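Amidohydrolase (Thermotoga maritima, PDB 3OOQ) probably works as a hydrolase of the amidohydrolase family, with allantoinase activity as its tentative assignment. Local coordinates at residues S64-G72 and G96-A107; G80-T88 and V161-P169. All blocks are in the same frame, centred on the assembly; numbering follows the deposited sequence.

In the fold
Both contacts use the long loop between strand 54-64 and helix 103-108, and their segments alternate along the chain. Contact 1 folds the loop's beginning against its end and the first turn of the helix. Its centre lies about 15 Å from that of the chain, most of its touching residues are buried, and its two sides bury 626 Å². Contact 2, whose centre is about 24 Å from that of the chain, is partly buried and pairs mid-loop with the end of helix 156-164 and the turn after it, burying 340 Å². Contact 1 relies on a carboxylate binding backbone amides, contact 2 on a tyrosine ring faced by a proline. Leu68 CD1 packs 4.0 Å from Gly80 CA, and both meet a second subunit.

Contact 1 of 2, residues S64-G72 and G96-A107; sequences SHIGLFEEG and GFNPQDPAIERA
Asp101 OD1 is gripped by two backbone amides, Glu71 N from across the contact at 3.0 Å and Ala103 N from its own segment, which approach from opposite faces of the carboxylate plane. The Glu71 bond is nearly straight (168° at the hydrogen), and the bond from Ala103 N is a capping bond at the start of helix 103-108. With CG anti to the backbone N (chi1 176°), the carboxylate points into the loop, where OD2 takes Gly67 N on its anti lone pair at 3.0 Å. Were Asp101 replaced by an alanine, the amides of Gly67 and Glu71 would probably lose their acceptor and Ala103 N its capping bond. Beside this, Asn98 N donates to Gly67 O at 3.0 Å, from above the carbonyl plane. Gly67 has a positive phi, and a side chain there would run into Phe97 CD1. Glu71 OE1 forms a salt bridge with Arg106 NH1 at 3.1 Å, its hydrogen bond weak and the carboxylate and guanidinium planes 69° apart, while OE2 pairs with Arg278 of a third subunit. On the apolar side, Ile66 CD1 lies against the helix, 3.7 Å from Ala103 CB and 4.0 Å from Ala107 CB. Ile66 also touches Val115 and Phe97 touches Ile117, which places both ends of the loop against strand 112-117, with Ile66 tying in the helix.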
loop_
_atom_site.group_PDB
_atom_site.type_symbol
_atom_site.label_atom_id
_atom_site.label_comp_id
_atom_site.label_asym_id
_atom_site.label_seq_id
_atom_site.Cartn_x
_atom_site.Cartn_y
_atom_site.Cartn_z
ATOM N N SER F 64 21.746 -23.735 -18.514
ATOM C CA SER F 64 20.827 -24.461 -17.642
ATOM C C SER F 64 20.626 -23.800 -16.289
ATOM O O SER F 64 21.523 -23.126 -15.769
ATOM C CB SER F 64 21.358 -25.882 -17.407
ATOM O OG SER F 64 20.325 -26.724 -16.947
ATOM N N HIS F 65 19.470 -24.056 -15.692
ATOM C CA HIS F 65 19.249 -23.656 -14.311
ATOM C C HIS F 65 19.037 -24.849 -13.374
ATOM O O HIS F 65 18.619 -24.676 -12.245
ATOM C CB HIS F 65 18.120 -22.627 -14.221
ATOM C CG HIS F 65 18.206 -21.560 -15.271
ATOM N ND1 HIS F 65 19.206 -20.610 -15.285
ATOM C CD2 HIS F 65 17.444 -21.320 -16.366
ATOM C CE1 HIS F 65 19.041 -19.811 -16.325
ATOM N NE2 HIS F 65 17.979 -20.219 -17.000
ATOM N N ILE F 66 19.380 -26.056 -13.830
ATOM C CA ILE F 66 19.313 -27.240 -12.966
ATOM C C ILE F 66 20.111 -26.993 -11.689
ATOM O O ILE F 66 21.147 -26.324 -11.709
ATOM C CB ILE F 66 19.763 -28.538 -13.691
ATOM C CG1 ILE F 66 19.334 -29.777 -12.884
ATOM C CG2 ILE F 66 21.302 -28.529 -13.970
ATOM C CD1 ILE F 66 19.148 -31.044 -13.713
ATOM N N GLY F 67 19.614 -27.500 -10.571
ATOM C CA GLY F 67 20.263 -27.278 -9.289
ATOM C C GLY F 67 19.976 -25.911 -8.686
ATOM O O GLY F 67 20.029 -25.759 -7.461
ATOM N N LEU F 68 19.685 -24.919 -9.528
ATOM C CA LEU F 68 19.323 -23.566 -9.051
ATOM C C LEU F 68 17.840 -23.426 -8.711
ATOM O O LEU F 68 17.471 -22.722 -7.765
ATOM C CB LEU F 68 19.678 -22.484 -10.089
ATOM C CG LEU F 68 21.130 -22.106 -10.349
ATOM C CD1 LEU F 68 21.175 -20.887 -11.257
ATOM C CD2 LEU F 68 21.815 -21.763 -9.049
ATOM N N PHE F 69 17.009 -24.059 -9.526
ATOM C CA PHE F 69 15.569 -24.031 -9.380
ATOM C C PHE F 69 15.188 -25.470 -9.028
ATOM O O PHE F 69 14.856 -26.259 -9.906
ATOM C CB PHE F 69 14.979 -23.579 -10.723
ATOM C CG PHE F 69 13.512 -23.271 -10.704
ATOM C CD1 PHE F 69 12.630 -23.995 -9.908
ATOM C CD2 PHE F 69 12.999 -22.270 -11.535
ATOM C CE1 PHE F 69 11.258 -23.717 -9.905
ATOM C CE2 PHE F 69 11.630 -21.989 -11.550
ATOM C CZ PHE F 69 10.760 -22.716 -10.731
ATOM N N GLU F 70 15.297 -25.817 -7.749
ATOM C CA GLU F 70 15.133 -27.211 -7.286
ATOM C C GLU F 70 13.790 -27.780 -7.739
ATOM O O GLU F 70 12.773 -27.064 -7.736
ATOM C CB GLU F 70 15.240 -27.293 -5.742
ATOM C CG GLU F 70 15.206 -28.737 -5.185
ATOM C CD GLU F 70 15.157 -28.853 -3.657
ATOM O OE1 GLU F 70 15.254 -27.844 -2.921
ATOM O OE2 GLU F 70 15.023 -29.998 -3.183
ATOM N N GLU F 71 13.780 -29.047 -8.138
ATOM C CA GLU F 71 12.553 -29.668 -8.610
ATOM C C GLU F 71 11.702 -30.189 -7.455
ATOM O O GLU F 71 12.225 -30.652 -6.443
ATOM C CB GLU F 71 12.833 -30.785 -9.627
ATOM C CG GLU F 71 11.544 -31.401 -10.248
ATOM C CD GLU F 71 11.808 -32.244 -11.502
ATOM O OE1 GLU F 71 12.948 -32.721 -11.672
ATOM O OE2 GLU F 71 10.876 -32.444 -12.324
ATOM N N GLY F 72 10.385 -30.083 -7.624
ATOM C CA GLY F 72 9.416 -30.639 -6.697
ATOM C C GLY F 72 9.237 -29.886 -5.384
ATOM O O GLY F 72 8.872 -30.500 -4.382
ATOM N N GLY F 96 24.437 -21.030 -5.710
ATOM C CA GLY F 96 23.027 -21.379 -5.558
ATOM C C GLY F 96 22.740 -22.818 -5.962
ATOM O O GLY F 96 21.604 -23.295 -5.827
ATOM N N PHE F 97 23.768 -23.508 -6.458
ATOM C CA PHE F 97 23.636 -24.859 -7.011
ATOM C C PHE F 97 23.540 -25.954 -5.932
ATOM O O PHE F 97 24.437 -26.087 -5.106
ATOM C CB PHE F 97 24.811 -25.149 -7.963
ATOM C CG PHE F 97 24.805 -26.541 -8.539
ATOM C CD1 PHE F 97 23.964 -26.870 -9.603
ATOM C CD2 PHE F 97 25.649 -27.529 -8.025
ATOM C CE1 PHE F 97 23.936 -28.163 -10.122
ATOM C CE2 PHE F 97 25.639 -28.832 -8.556
ATOM C CZ PHE F 97 24.780 -29.146 -9.602
ATOM N N ASN F 98 22.465 -26.735 -5.980
ATOM C CA ASN F 98 22.203 -27.850 -5.060
ATOM C C ASN F 98 22.390 -29.211 -5.760
ATOM O O ASN F 98 21.526 -29.636 -6.526
ATOM C CB ASN F 98 20.755 -27.708 -4.538
ATOM C CG ASN F 98 20.266 -28.916 -3.752
ATOM O OD1 ASN F 98 21.027 -29.829 -3.415
ATOM N ND2 ASN F 98 18.966 -28.920 -3.453
ATOM N N PRO F 99 23.513 -29.908 -5.483
ATOM C CA PRO F 99 23.780 -31.186 -6.179
ATOM C C PRO F 99 22.777 -32.306 -5.845
ATOM O O PRO F 99 22.719 -33.310 -6.558
ATOM C CB PRO F 99 25.196 -31.563 -5.714
ATOM C CG PRO F 99 25.795 -30.264 -5.176
ATOM C CD PRO F 99 24.629 -29.516 -4.596
ATOM N N GLN F 100 21.970 -32.121 -4.799
ATOM C CA GLN F 100 20.932 -33.101 -4.466
ATOM C C GLN F 100 19.580 -32.827 -5.114
ATOM O O GLN F 100 18.614 -33.530 -4.826
ATOM C CB GLN F 100 20.738 -33.212 -2.959
ATOM C CG GLN F 100 22.029 -33.319 -2.171
ATOM C CD GLN F 100 21.740 -33.263 -0.689
ATOM O OE1 GLN F 100 21.423 -34.290 -0.074
ATOM N NE2 GLN F 100 21.798 -32.051 -0.112
ATOM N N ASP F 101 19.491 -31.797 -5.952
ATOM C CA ASP F 101 18.257 -31.529 -6.680
ATOM C C ASP F 101 17.869 -32.846 -7.360
ATOM O O ASP F 101 18.690 -33.431 -8.054
ATOM C CB ASP F 101 18.508 -30.411 -7.704
ATOM C CG ASP F 101 17.311 -30.111 -8.606
ATOM O OD1 ASP F 101 16.216 -30.710 -8.477
ATOM O OD2 ASP F 101 17.492 -29.247 -9.483
ATOM N N PRO F 102 16.639 -33.346 -7.126
ATOM C CA PRO F 102 16.233 -34.623 -7.757
ATOM C C PRO F 102 16.177 -34.591 -9.279
ATOM O O PRO F 102 16.142 -35.657 -9.916
ATOM C CB PRO F 102 14.833 -34.896 -7.176
ATOM C CG PRO F 102 14.387 -33.601 -6.543
ATOM C CD PRO F 102 15.618 -32.822 -6.195
ATOM N N ALA F 103 16.166 -33.386 -9.862
ATOM C CA ALA F 103 16.242 -33.246 -11.311
ATOM C C ALA F 103 17.554 -33.829 -11.872
ATOM O O ALA F 103 17.628 -34.170 -13.048
ATOM C CB ALA F 103 16.097 -31.779 -11.716
ATOM N N ILE F 104 18.580 -33.914 -11.026
ATOM C CA ILE F 104 19.924 -34.303 -11.458
ATOM C C ILE F 104 20.045 -35.794 -11.779
ATOM O O ILE F 104 20.627 -36.159 -12.808
ATOM C CB ILE F 104 21.013 -33.816 -10.464
ATOM C CG1 ILE F 104 21.158 -32.288 -10.596
ATOM C CG2 ILE F 104 22.388 -34.524 -10.726
ATOM C CD1 ILE F 104 21.923 -31.593 -9.472
ATOM N N GLU F 105 19.486 -36.653 -10.924
ATOM C CA GLU F 105 19.453 -38.082 -11.215
ATOM C C GLU F 105 18.581 -38.315 -12.458
ATOM O O GLU F 105 18.803 -39.243 -13.235
ATOM C CB GLU F 105 18.932 -38.878 -10.002
ATOM C CG GLU F 105 19.227 -40.361 -10.043
ATOM C CD GLU F 105 20.643 -40.723 -9.579
ATOM O OE1 GLU F 105 21.491 -39.818 -9.371
ATOM O OE2 GLU F 105 20.905 -41.943 -9.427
ATOM N N ARG F 106 17.582 -37.457 -12.635
ATOM C CA ARG F 106 16.698 -37.544 -13.789
ATOM C C ARG F 106 17.420 -37.115 -15.068
ATOM O O ARG F 106 17.187 -37.696 -16.125
ATOM C CB ARG F 106 15.430 -36.707 -13.565
ATOM C CG ARG F 106 14.495 -37.287 -12.500
ATOM C CD ARG F 106 13.325 -36.349 -12.209
ATOM N NE ARG F 106 12.396 -36.937 -11.242
ATOM C CZ ARG F 106 11.978 -36.362 -10.109
ATOM N NH1 ARG F 106 12.355 -35.134 -9.762
ATOM N NH2 ARG F 106 11.140 -37.023 -9.329
ATOM N N ALA F 107 18.313 -36.129 -14.966
ATOM C CA ALA F 107 19.117 -35.688 -16.130
ATOM C C ALA F 107 20.122 -36.768 -16.595
ATOM O O ALA F 107 20.303 -36.988 -17.796
ATOM C CB ALA F 107 19.833 -34.395 -15.826
HETATM O O HOH W 1 15.861 -28.405 -11.162
#

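Contact 2 of 2, residues G80-T88 and V161-P169; sequences GNEATDPVT and VYGERKQTP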
loop_
_atom_site.group_PDB
_atom_site.type_symbol
_atom_site.label_atom_id
_atom_site.label_comp_id
_atom_site.label_asym_id
_atom_site.label_seq_id
_atom_site.Cartn_x
_atom_site.Cartn_y
_atom_site.Cartn_z
ATOM N N GLY F 80 17.573 -18.907 -8.897
ATOM C CA GLY F 80 18.081 -18.525 -10.230
ATOM C C GLY F 80 18.167 -17.050 -10.640
ATOM O O GLY F 80 18.820 -16.723 -11.639
ATOM N N ASN F 81 17.494 -16.159 -9.910
ATOM C CA ASN F 81 17.458 -14.731 -10.267
ATOM C C ASN F 81 17.537 -13.852 -9.035
ATOM O O ASN F 81 16.615 -13.855 -8.225
ATOM C CB ASN F 81 16.179 -14.371 -11.038
ATOM C CG ASN F 81 16.203 -14.836 -12.492
ATOM O OD1 ASN F 81 16.954 -14.317 -13.319
ATOM N ND2 ASN F 81 15.352 -15.803 -12.810
ATOM N N GLU F 82 18.630 -13.102 -8.909
ATOM C CA GLU F 82 18.771 -12.102 -7.857
ATOM C C GLU F 82 18.098 -10.805 -8.348
ATOM O O GLU F 82 18.759 -9.794 -8.663
ATOM C CB GLU F 82 20.252 -11.886 -7.499
ATOM C CG GLU F 82 20.486 -10.952 -6.315
ATOM C CD GLU F 82 19.651 -11.338 -5.117
ATOM O OE1 GLU F 82 18.740 -10.560 -4.751
ATOM O OE2 GLU F 82 19.870 -12.441 -4.572
ATOM N N ALA F 83 16.771 -10.860 -8.413
ATOM C CA ALA F 83 15.973 -9.838 -9.078
ATOM C C ALA F 83 15.679 -8.642 -8.170
ATOM O O ALA F 83 14.551 -8.157 -8.126
ATOM C CB ALA F 83 14.678 -10.459 -9.610
ATOM N N THR F 84 16.705 -8.173 -7.459
ATOM C CA THR F 84 16.586 -7.044 -6.532
ATOM C C THR F 84 17.526 -5.912 -6.914
ATOM O O THR F 84 17.715 -4.959 -6.143
ATOM C CB THR F 84 16.958 -7.483 -5.116
ATOM O OG1 THR F 84 18.288 -8.028 -5.137
ATOM C CG2 THR F 84 15.982 -8.549 -4.632
ATOM N N ASP F 85 18.129 -6.029 -8.097
ATOM C CA ASP F 85 19.176 -5.117 -8.539
ATOM C C ASP F 85 19.497 -5.492 -9.987
ATOM O O ASP F 85 19.822 -6.657 -10.260
ATOM C CB ASP F 85 20.421 -5.280 -7.645
ATOM C CG ASP F 85 21.533 -4.295 -7.985
ATOM O OD1 ASP F 85 22.380 -4.044 -7.108
ATOM O OD2 ASP F 85 21.601 -3.786 -9.113
ATOM N N PRO F 86 19.397 -4.526 -10.925
ATOM C CA PRO F 86 19.554 -4.921 -12.333
ATOM C C PRO F 86 21.008 -5.243 -12.728
ATOM O O PRO F 86 21.239 -5.720 -13.829
ATOM C CB PRO F 86 18.999 -3.705 -13.116
ATOM C CG PRO F 86 19.140 -2.560 -12.193
ATOM C CD PRO F 86 19.048 -3.097 -10.779
ATOM N N VAL F 87 21.968 -4.998 -11.829
ATOM C CA VAL F 87 23.387 -5.240 -12.106
ATOM C C VAL F 87 24.008 -6.071 -10.987
ATOM O O VAL F 87 24.531 -5.522 -10.013
ATOM C CB VAL F 87 24.163 -3.910 -12.262
ATOM C CG1 VAL F 87 25.607 -4.156 -12.704
ATOM C CG2 VAL F 87 23.485 -2.987 -13.259
ATOM N N THR F 88 23.940 -7.392 -11.122
ATOM C CA THR F 88 24.561 -8.298 -10.165
ATOM C C THR F 88 25.610 -9.244 -10.793
ATOM O O THR F 88 25.516 -10.465 -10.641
ATOM C CB THR F 88 23.501 -9.124 -9.404
ATOM O OG1 THR F 88 22.738 -9.900 -10.339
ATOM C CG2 THR F 88 22.555 -8.218 -8.608
ATOM N N VAL F 161 10.591 -7.053 -15.162
ATOM C CA VAL F 161 11.041 -7.150 -13.754
ATOM C C VAL F 161 11.318 -5.778 -13.107
ATOM O O VAL F 161 10.813 -5.472 -11.999
ATOM C CB VAL F 161 12.266 -8.085 -13.577
ATOM C CG1 VAL F 161 12.873 -7.922 -12.189
ATOM C CG2 VAL F 161 11.866 -9.545 -13.788
ATOM N N TYR F 162 12.095 -4.937 -13.781
ATOM C CA TYR F 162 12.401 -3.648 -13.163
ATOM C C TYR F 162 11.283 -2.612 -13.332
ATOM O O TYR F 162 11.043 -1.797 -12.433
ATOM C CB TYR F 162 13.856 -3.184 -13.445
ATOM C CG TYR F 162 14.766 -4.149 -12.724
ATOM C CD1 TYR F 162 15.053 -3.983 -11.354
ATOM C CD2 TYR F 162 15.219 -5.322 -13.360
ATOM C CE1 TYR F 162 15.813 -4.928 -10.652
ATOM C CE2 TYR F 162 15.986 -6.254 -12.668
ATOM C CZ TYR F 162 16.284 -6.055 -11.315
ATOM O OH TYR F 162 17.030 -7.005 -10.623
ATOM N N GLY F 163 10.562 -2.694 -14.455
ATOM C CA GLY F 163 9.379 -1.849 -14.664
ATOM C C GLY F 163 8.339 -2.094 -13.572
ATOM O O GLY F 163 7.787 -1.149 -13.026
ATOM N N GLU F 164 8.100 -3.353 -13.218
ATOM C CA GLU F 164 7.200 -3.670 -12.079
ATOM C C GLU F 164 7.735 -3.109 -10.738
ATOM O O GLU F 164 6.951 -2.725 -9.877
ATOM C CB GLU F 164 6.909 -5.180 -11.971
ATOM C CG GLU F 164 5.833 -5.715 -12.971
ATOM C CD GLU F 164 5.810 -7.268 -13.123
ATOM O OE1 GLU F 164 6.575 -7.970 -12.403
ATOM O OE2 GLU F 164 5.026 -7.786 -13.965
ATOM N N ARG F 165 9.056 -3.052 -10.579
ATOM C CA ARG F 165 9.680 -2.395 -9.416
ATOM C C ARG F 165 9.708 -0.847 -9.536
ATOM O O ARG F 165 10.209 -0.154 -8.635
ATOM C CB ARG F 165 11.102 -2.937 -9.162
ATOM C CG ARG F 165 11.183 -4.389 -8.614
ATOM C CD ARG F 165 12.604 -4.969 -8.631
ATOM N NE ARG F 165 13.557 -4.112 -7.928
ATOM C CZ ARG F 165 13.871 -4.197 -6.631
ATOM N NH1 ARG F 165 14.734 -3.334 -6.101
ATOM N NH2 ARG F 165 13.335 -5.124 -5.852
ATOM N N LYS F 166 9.181 -0.313 -10.643
ATOM C CA LYS F 166 9.193 1.131 -10.901
ATOM C C LYS F 166 10.610 1.670 -10.944
ATOM O O LYS F 166 10.864 2.787 -10.482
ATOM C CB LYS F 166 8.427 1.884 -9.802
ATOM C CG LYS F 166 7.055 2.323 -10.159
ATOM C CD LYS F 166 6.094 1.199 -10.129
ATOM C CE LYS F 166 5.182 1.325 -11.335
ATOM N NZ LYS F 166 3.757 1.128 -10.975
ATOM N N GLN F 167 11.523 0.862 -11.477
ATOM C CA GLN F 167 12.955 1.135 -11.440
ATOM C C GLN F 167 13.568 0.981 -12.855
ATOM O O GLN F 167 13.059 0.200 -13.656
ATOM C CB GLN F 167 13.566 0.157 -10.430
ATOM C CG GLN F 167 15.060 0.207 -10.258
ATOM C CD GLN F 167 15.557 -0.797 -9.215
ATOM O OE1 GLN F 167 14.782 -1.597 -8.672
ATOM N NE2 GLN F 167 16.844 -0.725 -8.905
ATOM N N THR F 168 14.626 1.731 -13.161
ATOM C CA THR F 168 15.368 1.584 -14.433
ATOM C C THR F 168 15.960 0.162 -14.451
ATOM O O THR F 168 16.575 -0.244 -13.469
ATOM C CB THR F 168 16.494 2.647 -14.529
ATOM O OG1 THR F 168 15.949 3.931 -14.203
ATOM C CG2 THR F 168 17.119 2.701 -15.929
ATOM N N PRO F 169 15.758 -0.612 -15.535
ATOM C CA PRO F 169 15.080 -0.301 -16.792
ATOM C C PRO F 169 13.614 -0.719 -16.884
ATOM O O PRO F 169 13.224 -1.781 -16.415
ATOM C CB PRO F 169 15.875 -1.108 -17.812
ATOM C CG PRO F 169 16.213 -2.413 -17.027
ATOM C CD PRO F 169 16.503 -1.897 -15.612
HETATM O O HOH W 2 17.782 -2.238 -6.748
#
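Tyr162 has CG beside its backbone N and anti to its carbonyl carbon (chi1 -67°), which carries the ring from helix 156-164 to lie with one face against Pro86, while a bend at chi3 (54°) folds Arg165 over the backbone of Thr84. Pro86 CB sits 3.9 Å from the centroid of the Tyr162 ring and only 8° off its normal, a CH-pi contact over the centre of the face. The same proline places CD 3.7 Å from Tyr162 CE1 and CB 4.0 Å from Pro169 CD, and its CG faces Thr168 O. The opposite face of the ring is met near its rim by Val161 CG1, which also reaches Ala83 CB at 4.0 Å. At the far end of the ring, Tyr162 OH accepts from Asp85 N at 2.9 Å and is hydrogen-bonded to Asn123 as well, two bonds that fix the hydroxyl. Arg165 meets Gln167 side-on, with NE and NH1 both donating to OE1, NE at 2.9 Å. Its guanidinium lies with one face over Thr84 CA. A water donates to Thr84 O at 2.8 Å and accepts from Gln167 NE2 at 2.8 Å, linking the segments. Across the segments, then, one direct hydrogen bond, one water bridge and a proline CH-pi contact do the joining, and the arginine's charge is met by an amide oxygen, Gln167 OE1, and a backbone oxygen, Lys166 O of a second subunit, bonded to NH2.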